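Local structure of trans-4-hydroxy-L-proline dehydratase (6VXC) at residues C265-A270 / Y276-Q281; P311-D316 / L322-A327; K475-T480 / D580-I585; N680-L683 / P687-E690. The protein catalyses the glycyl-radical dehydration of trans-4-hydroxy-L-proline to (S)-1-pyrroline-5-carboxylate in anaerobic degradation of hydroxyproline. One frame throughout, in Å; residues are numbered along the deposited sequence.

Interaction 1. Residues C265-A270 / Y276-Q281; sequences CDVVPA and YHQAIQ
Gln278 packs against Val267 and Val268 in a helix-loop-helix unit. Helix 252-267 ends in a short loop, and helix 276-293 starts after it. The unit belongs to the outer helices of the glycyl radical enzyme fold; its contact is about 27 Å from the centre of the chain (centre to centre).

The Gln278 side chain runs from helix 276-293 back toward the end of the earlier helix. Its CB lies 4.2 Å from Val268 CG1. The chain is extended beyond CG (chi2 163°), which brings the amide to Val267, and the two side chains cross at about a right angle. CD comes 4.0 Å from Val267 CG2. At the tip the two branches of the valine meet different amide atoms. Val267 CG1 is 3.6 Å from Gln278 OE1, and Val267 CG2 is 3.8 Å from Gln278 NE2. OE1 also accepts a hydrogen bond from Glu274 N, which helps fix the rotation of the amide.

Val268 lies over the next turn of the helix, its CG2 touching both Gln278 O and Gln281. It is buried and precedes a cis peptide bond to Pro269. Its side chain also touches Met282. The Gln281 amide turns elsewhere; its NE2 donates to Val90 O. No hydrogen bond joins the two segments. The closest approach of Val268 CG2 to the Gln281 side chain is 3.9 Å, at CG.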
loop_
_atom_site.group_PDB
_atom_site.type_symbol
_atom_site.label_atom_id
_atom_site.label_comp_id
_atom_site.label_asym_id
_atom_site.label_seq_id
_atom_site.Cartn_x
_atom_site.Cartn_y
_atom_site.Cartn_z
ATOM N N CYS A 265 17.192 24.852 0.641
ATOM C CA CYS A 265 16.148 25.086 1.631
ATOM C C CYS A 265 15.757 26.563 1.752
ATOM O O CYS A 265 14.681 26.862 2.282
ATOM C CB CYS A 265 16.608 24.528 2.981
ATOM S SG CYS A 265 16.936 22.726 2.958
ATOM N N ASP A 266 16.598 27.494 1.282
ATOM C CA ASP A 266 16.164 28.883 1.151
ATOM C C ASP A 266 15.015 29.004 0.170
ATOM O O ASP A 266 14.226 29.952 0.248
ATOM C CB ASP A 266 17.303 29.780 0.655
ATOM C CG ASP A 266 18.350 30.056 1.706
ATOM O OD1 ASP A 266 18.080 29.855 2.906
ATOM O OD2 ASP A 266 19.460 30.489 1.317
ATOM N N VAL A 267 14.917 28.071 -0.776
ATOM C CA VAL A 267 13.878 28.142 -1.794
ATOM C C VAL A 267 12.679 27.303 -1.372
ATOM O O VAL A 267 11.562 27.814 -1.282
ATOM C CB VAL A 267 14.402 27.690 -3.165
ATOM C CG1 VAL A 267 13.295 27.785 -4.207
ATOM C CG2 VAL A 267 15.627 28.506 -3.578
ATOM N N VAL A 268 12.902 26.015 -1.127
ATOM C CA VAL A 268 11.812 25.092 -0.837
ATOM C C VAL A 268 11.818 24.700 0.635
ATOM O O VAL A 268 12.872 24.571 1.244
ATOM C CB VAL A 268 11.901 23.847 -1.761
ATOM C CG1 VAL A 268 11.867 24.273 -3.220
ATOM C CG2 VAL A 268 13.156 22.997 -1.448
ATOM N N PRO A 269 10.633 24.455 1.207
ATOM C CA PRO A 269 9.323 24.431 0.536
ATOM C C PRO A 269 8.555 25.749 0.451
ATOM O O PRO A 269 7.444 25.751 -0.072
ATOM C CB PRO A 269 8.532 23.422 1.375
ATOM C CG PRO A 269 9.216 23.335 2.694
ATOM C CD PRO A 269 10.554 24.020 2.612
ATOM N N ALA A 270 9.151 26.850 0.912
ATOM C CA ALA A 270 8.443 28.130 0.928
ATOM C C ALA A 270 8.073 28.580 -0.478
ATOM O O ALA A 270 6.974 29.102 -0.696
ATOM C CB ALA A 270 9.287 29.195 1.630
ATOM N N TYR A 276 16.033 20.898 -10.683
ATOM C CA TYR A 276 15.802 19.473 -10.463
ATOM C C TYR A 276 16.134 19.075 -9.030
ATOM O O TYR A 276 15.385 18.329 -8.389
ATOM C CB TYR A 276 16.647 18.696 -11.474
ATOM C CG TYR A 276 16.702 17.182 -11.421
ATOM C CD1 TYR A 276 17.542 16.533 -10.534
ATOM C CD2 TYR A 276 15.991 16.410 -12.344
ATOM C CE1 TYR A 276 17.638 15.170 -10.525
ATOM C CE2 TYR A 276 16.085 15.038 -12.348
ATOM C CZ TYR A 276 16.919 14.423 -11.433
ATOM O OH TYR A 276 17.048 13.067 -11.402
ATOM N N HIS A 277 17.277 19.541 -8.532
ATOM C CA HIS A 277 17.653 19.322 -7.139
ATOM C C HIS A 277 16.573 19.858 -6.195
ATOM O O HIS A 277 16.156 19.177 -5.256
ATOM C CB HIS A 277 18.986 20.026 -6.881
ATOM C CG HIS A 277 19.644 19.670 -5.592
ATOM N ND1 HIS A 277 18.945 19.378 -4.443
ATOM C CD2 HIS A 277 20.950 19.625 -5.253
ATOM C CE1 HIS A 277 19.793 19.125 -3.462
ATOM N NE2 HIS A 277 21.020 19.279 -3.927
ATOM N N GLN A 278 16.114 21.088 -6.434
ATOM C CA GLN A 278 15.096 21.675 -5.565
ATOM C C GLN A 278 13.775 20.929 -5.669
ATOM O O GLN A 278 13.045 20.844 -4.679
ATOM C CB GLN A 278 14.884 23.153 -5.897
ATOM C CG GLN A 278 16.043 24.010 -5.453
ATOM C CD GLN A 278 16.063 25.375 -6.100
ATOM O OE1 GLN A 278 15.078 25.823 -6.688
ATOM N NE2 GLN A 278 17.189 26.045 -5.993
ATOM N N ALA A 279 13.447 20.416 -6.860
ATOM C CA ALA A 279 12.214 19.655 -7.033
ATOM C C ALA A 279 12.222 18.395 -6.179
ATOM O O ALA A 279 11.206 18.040 -5.572
ATOM C CB ALA A 279 11.993 19.318 -8.504
ATOM N N ILE A 280 13.364 17.712 -6.112
ATOM C CA ILE A 280 13.451 16.508 -5.294
ATOM C C ILE A 280 13.374 16.856 -3.814
ATOM O O ILE A 280 12.695 16.174 -3.038
ATOM C CB ILE A 280 14.723 15.708 -5.641
ATOM C CG1 ILE A 280 14.614 15.108 -7.055
ATOM C CG2 ILE A 280 15.010 14.658 -4.566
ATOM C CD1 ILE A 280 15.884 14.467 -7.536
ATOM N N GLN A 281 14.070 17.916 -3.395
ATOM C CA GLN A 281 14.022 18.307 -1.991
ATOM C C GLN A 281 12.628 18.783 -1.594
ATOM O O GLN A 281 12.166 18.489 -0.488
ATOM C CB GLN A 281 15.069 19.389 -1.706
ATOM C CG GLN A 281 15.119 19.876 -0.242
ATOM C CD GLN A 281 15.592 18.803 0.741
ATOM O OE1 GLN A 281 16.773 18.499 0.805
ATOM N NE2 GLN A 281 14.669 18.251 1.532
#

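Interaction 2. Residues P311-D316 / L322-A327; sequences PFYERD and LDRDRA
The Tyr313 ring meets segment 322-327 mainly with its edge. Near the ring plane lie Ala327 CB, Arg324 CA and the carbonyl oxygen of Asp323. Leu322 CD2 comes in obliquely. Within segment 311-316, Arg315 NH2 lies 3.4 Å above one face of the Phe312 ring, offset toward the rim. The Arg315 guanidinium in turn carries Pro311 O over the centre of one face and has Phe312 CE1 at its edge.

Tyr313 has CG anti to the backbone N (chi1 -179°), which carries the ring across to the second helix. Its CE1 is 3.5 Å from Ala327 CB. Its CD1 is 3.8 Å from Leu322 CD2. The hydroxyl reaches the start of the helix, with OH 3.4 Å from Arg324 CA. Side chains of helix 378-390, among them Val379 and Ile382, also touch Tyr313.

Leu322 packs against the end of segment 311-316. Its CB is 3.5 Å from Asp316 CB, and its CD2 packs on both Asp316 and Tyr313. Leu322 N makes only a weak, bent bond to Asp316 O. The carboxylate of Asp316 has its own partner, since OD2 accepts from Tyr276 N.

Asp323 is the N-cap of helix 324-339. Its OD1 accepts from Arg326 N at 2.9 Å in a nearly straight bond (163°). Helix 305-318, a tight connection and a side-chain-capped second helix, with an aromatic residue packed between them, make this a compact helix-loop-helix.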
loop_
_atom_site.group_PDB
_atom_site.type_symbol
_atom_site.label_atom_id
_atom_site.label_comp_id
_atom_site.label_asym_id
_atom_site.label_seq_id
_atom_site.Cartn_x
_atom_site.Cartn_y
_atom_site.Cartn_z
ATOM N N PRO A 311 10.952 18.017 -17.057
ATOM C CA PRO A 311 11.149 19.434 -17.420
ATOM C C PRO A 311 12.323 20.073 -16.697
ATOM O O PRO A 311 13.108 20.803 -17.316
ATOM C CB PRO A 311 9.801 20.081 -17.044
ATOM C CG PRO A 311 8.813 18.951 -17.144
ATOM C CD PRO A 311 9.561 17.731 -16.655
ATOM N N PHE A 312 12.490 19.779 -15.408
ATOM C CA PHE A 312 13.634 20.288 -14.665
ATOM C C PHE A 312 14.936 19.727 -15.217
ATOM O O PHE A 312 15.912 20.467 -15.402
ATOM C CB PHE A 312 13.487 19.922 -13.184
ATOM C CG PHE A 312 12.336 20.618 -12.478
ATOM C CD1 PHE A 312 12.450 21.927 -12.059
ATOM C CD2 PHE A 312 11.141 19.966 -12.284
ATOM C CE1 PHE A 312 11.409 22.555 -11.417
ATOM C CE2 PHE A 312 10.082 20.589 -11.654
ATOM C CZ PHE A 312 10.215 21.884 -11.219
ATOM N N TYR A 313 14.960 18.425 -15.509
ATOM C CA TYR A 313 16.164 17.802 -16.044
ATOM C C TYR A 313 16.590 18.490 -17.333
ATOM O O TYR A 313 17.726 18.952 -17.457
ATOM C CB TYR A 313 15.920 16.306 -16.288
ATOM C CG TYR A 313 17.126 15.568 -16.825
ATOM C CD1 TYR A 313 18.201 15.278 -15.993
ATOM C CD2 TYR A 313 17.176 15.125 -18.143
ATOM C CE1 TYR A 313 19.305 14.599 -16.458
ATOM C CE2 TYR A 313 18.286 14.436 -18.628
ATOM C CZ TYR A 313 19.343 14.182 -17.774
ATOM O OH TYR A 313 20.435 13.511 -18.231
ATOM N N GLU A 314 15.664 18.598 -18.286
ATOM C CA GLU A 314 15.980 19.191 -19.579
ATOM C C GLU A 314 16.440 20.633 -19.421
ATOM O O GLU A 314 17.442 21.047 -20.016
ATOM C CB GLU A 314 14.760 19.091 -20.494
ATOM C CG GLU A 314 14.437 17.660 -20.901
ATOM C CD GLU A 314 13.356 17.577 -21.959
ATOM O OE1 GLU A 314 12.750 18.613 -22.265
ATOM O OE2 GLU A 314 13.101 16.470 -22.484
ATOM N N ARG A 315 15.729 21.409 -18.602
ATOM C CA ARG A 315 16.109 22.796 -18.366
ATOM C C ARG A 315 17.489 22.880 -17.715
ATOM O O ARG A 315 18.356 23.641 -18.162
ATOM C CB ARG A 315 15.024 23.461 -17.505
ATOM C CG ARG A 315 14.991 24.963 -17.442
ATOM C CD ARG A 315 13.552 25.474 -17.065
ATOM N NE ARG A 315 12.941 24.726 -15.955
ATOM C CZ ARG A 315 11.747 24.128 -15.984
ATOM N NH1 ARG A 315 10.977 24.178 -17.067
ATOM N NH2 ARG A 315 11.303 23.483 -14.916
ATOM N N ASP A 316 17.736 22.050 -16.697
ATOM C CA ASP A 316 18.980 22.156 -15.940
ATOM C C ASP A 316 20.192 21.733 -16.771
ATOM O O ASP A 316 21.250 22.370 -16.694
ATOM C CB ASP A 316 18.885 21.329 -14.650
ATOM C CG ASP A 316 18.046 22.024 -13.542
ATOM O OD1 ASP A 316 17.391 23.056 -13.819
ATOM O OD2 ASP A 316 18.035 21.514 -12.395
ATOM N N LEU A 322 23.448 20.754 -14.510
ATOM C CA LEU A 322 23.127 19.368 -14.209
ATOM C C LEU A 322 23.617 18.503 -15.355
ATOM O O LEU A 322 23.638 18.936 -16.510
ATOM C CB LEU A 322 21.613 19.163 -14.027
ATOM C CG LEU A 322 21.089 17.827 -13.480
ATOM C CD1 LEU A 322 21.547 17.614 -12.051
ATOM C CD2 LEU A 322 19.579 17.833 -13.504
ATOM N N ASP A 323 23.994 17.272 -15.033
ATOM C CA ASP A 323 24.224 16.246 -16.038
ATOM C C ASP A 323 23.576 14.937 -15.576
ATOM O O ASP A 323 23.027 14.844 -14.473
ATOM C CB ASP A 323 25.726 16.073 -16.328
ATOM C CG ASP A 323 26.529 15.659 -15.102
ATOM O OD1 ASP A 323 25.934 15.340 -14.060
ATOM O OD2 ASP A 323 27.773 15.613 -15.201
ATOM N N ARG A 324 23.648 13.910 -16.424
ATOM C CA ARG A 324 22.982 12.654 -16.104
ATOM C C ARG A 324 23.499 12.068 -14.800
ATOM O O ARG A 324 22.720 11.551 -13.990
ATOM C CB ARG A 324 23.166 11.647 -17.244
ATOM C CG ARG A 324 22.207 10.464 -17.161
ATOM C CD ARG A 324 22.541 9.370 -18.156
ATOM N NE ARG A 324 21.464 8.391 -18.308
ATOM C CZ ARG A 324 21.310 7.307 -17.552
ATOM N NH1 ARG A 324 20.299 6.470 -17.789
ATOM N NH2 ARG A 324 22.165 7.051 -16.572
ATOM N N ASP A 325 24.809 12.161 -14.568
ATOM C CA ASP A 325 25.396 11.578 -13.366
ATOM C C ASP A 325 24.860 12.239 -12.100
ATOM O O ASP A 325 24.561 11.557 -11.113
ATOM C CB ASP A 325 26.915 11.694 -13.416
ATOM C CG ASP A 325 27.555 10.623 -14.286
ATOM O OD1 ASP A 325 26.865 9.671 -14.698
ATOM O OD2 ASP A 325 28.767 10.736 -14.531
ATOM N N ARG A 326 24.790 13.577 -12.090
ATOM C CA ARG A 326 24.307 14.263 -10.895
ATOM C C ARG A 326 22.814 14.025 -10.707
ATOM O O ARG A 326 22.349 13.870 -9.576
ATOM C CB ARG A 326 24.614 15.763 -10.970
ATOM C CG ARG A 326 24.095 16.605 -9.776
ATOM C CD ARG A 326 24.797 16.252 -8.459
ATOM N NE ARG A 326 24.849 17.382 -7.526
ATOM C CZ ARG A 326 25.710 17.478 -6.516
ATOM N NH1 ARG A 326 26.655 16.560 -6.363
ATOM N NH2 ARG A 326 25.681 18.533 -5.718
ATOM N N ALA A 327 22.053 13.985 -11.808
ATOM C CA ALA A 327 20.637 13.620 -11.732
ATOM C C ALA A 327 20.449 12.221 -11.166
ATOM O O ALA A 327 19.529 11.986 -10.374
ATOM C CB ALA A 327 19.976 13.730 -13.100
#

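Interaction 3. Residues K475-T480 / D580-I585; sequences KILELT and DSLTAI
Beside Leu477, which packs on Ser581 and Leu582, the carbonyl oxygen of Ile476 accepts two hydrogen bonds. Thr480 N gives the usual helical bond. Thr480 OG1 adds a second at 2.8 Å from Ile476 O, tilted 29° from the carbonyl plane. The two donors come from opposite faces of that plane.

Leu477 crosses to helix 575-591. Its CG is anti to the backbone N (chi1 178°), and its two methyls divide the work. CD2 lies 3.6 Å from Ser581 CB and 4.1 Å from Leu582 CG. CD1 meets Leu582 CD2 at 3.8 Å. The leucines cross at a slant. The hydroxyl of Ser581 bonds to Thr577 O in its own helix, and it is CB that touches Leu477.

A buried salt bridge joins Lys475 NZ to Glu478 OE1 at 2.9 Å. Lys475 NZ also pairs with Asp486, while Glu478 OE2 accepts from Gly676 N.

Each helix follows closely on a strand, 463-472 and 565-573. The contact is buried apolar helix-to-helix packing, consistent with the helical shell around the alpha/beta barrel of glycyl radical enzymes.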
loop_
_atom_site.group_PDB
_atom_site.type_symbol
_atom_site.label_atom_id
_atom_site.label_comp_id
_atom_site.label_asym_id
_atom_site.label_seq_id
_atom_site.Cartn_x
_atom_site.Cartn_y
_atom_site.Cartn_z
ATOM N N LYS A 475 -13.552 -17.811 3.638
ATOM C CA LYS A 475 -14.235 -18.096 4.896
ATOM C C LYS A 475 -15.724 -17.759 4.824
ATOM O O LYS A 475 -16.513 -18.335 5.570
ATOM C CB LYS A 475 -13.573 -17.356 6.045
ATOM C CG LYS A 475 -13.994 -17.864 7.435
ATOM C CD LYS A 475 -13.067 -17.327 8.517
ATOM C CE LYS A 475 -13.474 -17.777 9.924
ATOM N NZ LYS A 475 -13.080 -19.188 10.189
ATOM N N ILE A 476 -16.131 -16.872 3.921
ATOM C CA ILE A 476 -17.558 -16.677 3.705
ATOM C C ILE A 476 -18.187 -17.950 3.147
ATOM O O ILE A 476 -19.306 -18.315 3.526
ATOM C CB ILE A 476 -17.798 -15.455 2.803
ATOM C CG1 ILE A 476 -17.376 -14.183 3.564
ATOM C CG2 ILE A 476 -19.263 -15.392 2.328
ATOM C CD1 ILE A 476 -17.465 -12.907 2.743
ATOM N N LEU A 477 -17.481 -18.662 2.257
ATOM C CA LEU A 477 -17.985 -19.970 1.842
ATOM C C LEU A 477 -18.008 -20.933 3.026
ATOM O O LEU A 477 -18.965 -21.693 3.195
ATOM C CB LEU A 477 -17.150 -20.550 0.690
ATOM C CG LEU A 477 -17.568 -21.953 0.193
ATOM C CD1 LEU A 477 -18.988 -21.967 -0.371
ATOM C CD2 LEU A 477 -16.606 -22.484 -0.853
ATOM N N GLU A 478 -16.979 -20.886 3.874
ATOM C CA GLU A 478 -16.970 -21.761 5.041
ATOM C C GLU A 478 -18.199 -21.528 5.909
ATOM O O GLU A 478 -18.890 -22.484 6.279
ATOM C CB GLU A 478 -15.688 -21.549 5.851
ATOM C CG GLU A 478 -15.531 -22.480 7.060
ATOM C CD GLU A 478 -14.172 -22.333 7.745
ATOM O OE1 GLU A 478 -13.906 -21.275 8.343
ATOM O OE2 GLU A 478 -13.361 -23.278 7.671
ATOM N N LEU A 479 -18.536 -20.261 6.166
ATOM C CA LEU A 479 -19.753 -19.955 6.913
ATOM C C LEU A 479 -20.977 -20.513 6.208
ATOM O O LEU A 479 -21.851 -21.092 6.855
ATOM C CB LEU A 479 -19.907 -18.440 7.113
ATOM C CG LEU A 479 -18.910 -17.631 7.956
ATOM C CD1 LEU A 479 -19.399 -16.181 8.096
ATOM C CD2 LEU A 479 -18.661 -18.256 9.323
ATOM N N THR A 480 -21.050 -20.347 4.883
ATOM C CA THR A 480 -22.155 -20.897 4.097
ATOM C C THR A 480 -22.300 -22.397 4.317
ATOM O O THR A 480 -23.415 -22.906 4.469
ATOM C CB THR A 480 -21.942 -20.613 2.600
ATOM O OG1 THR A 480 -21.747 -19.215 2.387
ATOM C CG2 THR A 480 -23.139 -21.098 1.755
ATOM N N ASP A 580 -11.790 -22.577 -6.763
ATOM C CA ASP A 580 -11.548 -24.013 -6.801
ATOM C C ASP A 580 -12.457 -24.762 -5.828
ATOM O O ASP A 580 -12.850 -25.896 -6.107
ATOM C CB ASP A 580 -10.077 -24.317 -6.521
ATOM C CG ASP A 580 -9.151 -23.956 -7.700
ATOM O OD1 ASP A 580 -9.640 -23.587 -8.782
ATOM O OD2 ASP A 580 -7.916 -24.057 -7.541
ATOM N N SER A 581 -12.813 -24.148 -4.696
ATOM C CA SER A 581 -13.704 -24.814 -3.741
ATOM C C SER A 581 -15.104 -24.986 -4.319
ATOM O O SER A 581 -15.664 -26.087 -4.288
ATOM C CB SER A 581 -13.760 -24.041 -2.426
ATOM O OG SER A 581 -12.535 -24.145 -1.731
ATOM N N LEU A 582 -15.687 -23.908 -4.850
ATOM C CA LEU A 582 -17.018 -24.018 -5.442
ATOM C C LEU A 582 -16.991 -24.880 -6.696
ATOM O O LEU A 582 -17.946 -25.615 -6.970
ATOM C CB LEU A 582 -17.575 -22.630 -5.746
ATOM C CG LEU A 582 -18.199 -21.839 -4.590
ATOM C CD1 LEU A 582 -18.499 -20.392 -5.010
ATOM C CD2 LEU A 582 -19.466 -22.521 -4.078
ATOM N N THR A 583 -15.902 -24.801 -7.469
ATOM C CA THR A 583 -15.751 -25.692 -8.611
ATOM C C THR A 583 -15.718 -27.146 -8.162
ATOM O O THR A 583 -16.360 -28.006 -8.772
ATOM C CB THR A 583 -14.483 -25.346 -9.412
ATOM O OG1 THR A 583 -14.569 -24.024 -9.947
ATOM C CG2 THR A 583 -14.304 -26.327 -10.578
ATOM N N ALA A 584 -14.994 -27.438 -7.081
ATOM C CA ALA A 584 -14.947 -28.811 -6.586
ATOM C C ALA A 584 -16.335 -29.312 -6.191
ATOM O O ALA A 584 -16.677 -30.479 -6.421
ATOM C CB ALA A 584 -13.984 -28.907 -5.401
ATOM N N ILE A 585 -17.131 -28.453 -5.571
ATOM C CA ILE A 585 -18.466 -28.855 -5.150
ATOM C C ILE A 585 -19.367 -29.088 -6.358
ATOM O O ILE A 585 -20.042 -30.118 -6.456
ATOM C CB ILE A 585 -19.058 -27.814 -4.184
ATOM C CG1 ILE A 585 -18.275 -27.807 -2.858
ATOM C CG2 ILE A 585 -20.549 -28.077 -3.991
ATOM C CD1 ILE A 585 -18.707 -26.689 -1.886
#

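Interaction 4. Residues N680-L683 / P687-E690; sequences NGRL and PVSE
Arg682 reaches the backbone of Pro687 with the inner part of its guanidinium. NE is 3.3 Å from Pro687 O, a weak hydrogen bond, both long and bent (125°). The carbonyl lies at the guanidinium edge, near its plane. Arg682 CD is also 3.3 Å from Pro687 O. Val688 CG1 adds a looser contact, 4.1 Å from Arg682 NE.

The arginine starts with CG anti to the backbone N (chi1 174°) and bends at chi3, which turns NE toward segment 687-690. There NE has a stronger partner in Lys686 O, so two successive carbonyls share it. NH1 donates to Gly676 O and Ser678 OG.

Further out, Asn680 shapes the turn. Its OD1 takes a weak but straight bond from Arg682 N (3.3 Å, 164°) and also pairs with Ser678 OG. Gly681 between them has a positive phi, at which a side chain would press on the carbonyl oxygen of Asn680. On the other segment, Val688 makes a backbone hydrogen bond with His668, and Ser689 N donates to Thr577 OG1.

Arg682 is buried, and the side chain of Glu695 also touches it. The neutral carbonyl and hydroxyl oxygens that accept its hydrogen bonds probably help stabilise the buried positive charge.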
loop_
_atom_site.group_PDB
_atom_site.type_symbol
_atom_site.label_atom_id
_atom_site.label_comp_id
_atom_site.label_asym_id
_atom_site.label_seq_id
_atom_site.Cartn_x
_atom_site.Cartn_y
_atom_site.Cartn_z
ATOM N N ASN A 680 -11.651 -27.434 -1.953
ATOM C CA ASN A 680 -10.708 -27.653 -3.045
ATOM C C ASN A 680 -9.570 -28.588 -2.664
ATOM O O ASN A 680 -8.789 -28.971 -3.538
ATOM C CB ASN A 680 -10.119 -26.328 -3.525
ATOM C CG ASN A 680 -9.280 -25.658 -2.462
ATOM O OD1 ASN A 680 -9.608 -25.713 -1.279
ATOM N ND2 ASN A 680 -8.187 -25.031 -2.870
ATOM N N GLY A 681 -9.468 -28.977 -1.394
ATOM C CA GLY A 681 -8.386 -29.815 -0.928
ATOM C C GLY A 681 -7.348 -29.090 -0.099
ATOM O O GLY A 681 -6.454 -29.744 0.443
ATOM N N ARG A 682 -7.441 -27.770 0.027
ATOM C CA ARG A 682 -6.562 -27.037 0.933
ATOM C C ARG A 682 -6.832 -27.474 2.366
ATOM O O ARG A 682 -7.985 -27.654 2.764
ATOM C CB ARG A 682 -6.783 -25.529 0.760
ATOM C CG ARG A 682 -6.034 -24.639 1.731
ATOM C CD ARG A 682 -6.659 -23.227 1.816
ATOM N NE ARG A 682 -6.603 -22.775 3.197
ATOM C CZ ARG A 682 -7.458 -23.158 4.140
ATOM N NH1 ARG A 682 -8.445 -23.981 3.834
ATOM N NH2 ARG A 682 -7.312 -22.724 5.381
ATOM N N LEU A 683 -5.772 -27.719 3.128
ATOM C CA LEU A 683 -5.975 -28.239 4.468
ATOM C C LEU A 683 -6.136 -27.111 5.486
ATOM O O LEU A 683 -5.846 -25.940 5.219
ATOM C CB LEU A 683 -4.832 -29.163 4.874
ATOM C CG LEU A 683 -4.633 -30.407 4.003
ATOM C CD1 LEU A 683 -3.535 -31.266 4.582
ATOM C CD2 LEU A 683 -5.918 -31.208 3.856
ATOM N N PRO A 687 -2.538 -21.209 4.237
ATOM C CA PRO A 687 -2.894 -19.953 3.555
ATOM C C PRO A 687 -3.934 -20.143 2.452
ATOM O O PRO A 687 -4.053 -21.210 1.854
ATOM C CB PRO A 687 -1.555 -19.478 2.978
ATOM C CG PRO A 687 -0.520 -20.055 3.903
ATOM C CD PRO A 687 -1.082 -21.402 4.336
ATOM N N VAL A 688 -4.700 -19.086 2.188
ATOM C CA VAL A 688 -5.518 -19.054 0.975
ATOM C C VAL A 688 -4.665 -18.497 -0.168
ATOM O O VAL A 688 -3.520 -18.078 0.042
ATOM C CB VAL A 688 -6.837 -18.262 1.161
ATOM C CG1 VAL A 688 -7.708 -18.908 2.241
ATOM C CG2 VAL A 688 -6.582 -16.789 1.544
ATOM N N SER A 689 -5.198 -18.528 -1.386
ATOM C CA SER A 689 -4.442 -18.060 -2.543
ATOM C C SER A 689 -4.168 -16.563 -2.428
ATOM O O SER A 689 -4.939 -15.823 -1.817
ATOM C CB SER A 689 -5.218 -18.343 -3.830
ATOM O OG SER A 689 -6.532 -17.790 -3.766
ATOM N N GLU A 690 -3.063 -16.114 -3.037
ATOM C CA GLU A 690 -2.632 -14.718 -3.016
ATOM C C GLU A 690 -3.044 -13.984 -4.292
ATOM O O GLU A 690 -2.958 -14.531 -5.395
ATOM C CB GLU A 690 -1.111 -14.614 -2.794
ATOM C CG GLU A 690 -0.281 -15.728 -3.417
ATOM C CD GLU A 690 0.015 -15.587 -4.906
ATOM O OE1 GLU A 690 -0.103 -14.476 -5.461
ATOM O OE2 GLU A 690 0.339 -16.623 -5.527
#

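From the N terminus, interaction 1 closes the short loop between helices 252-267 and 276-293. Interaction 2 closes the next such connection, between helices 305-318 and 324-339. The two touch through Tyr276, which bonds and packs to both segments of interaction 2, so the consecutive helices form one block. Interaction 3 spans about a hundred residues and joins helix 473-481 to helix 575-591. Interaction 4 closes a small turn in the loop between helices 667-673 and 703-711. Asn680 packs on Asp580, which joins interaction 4 to interaction 3. All four follow in series, without nesting or crossing. The two pairs lie on opposite sides of the chain's centre.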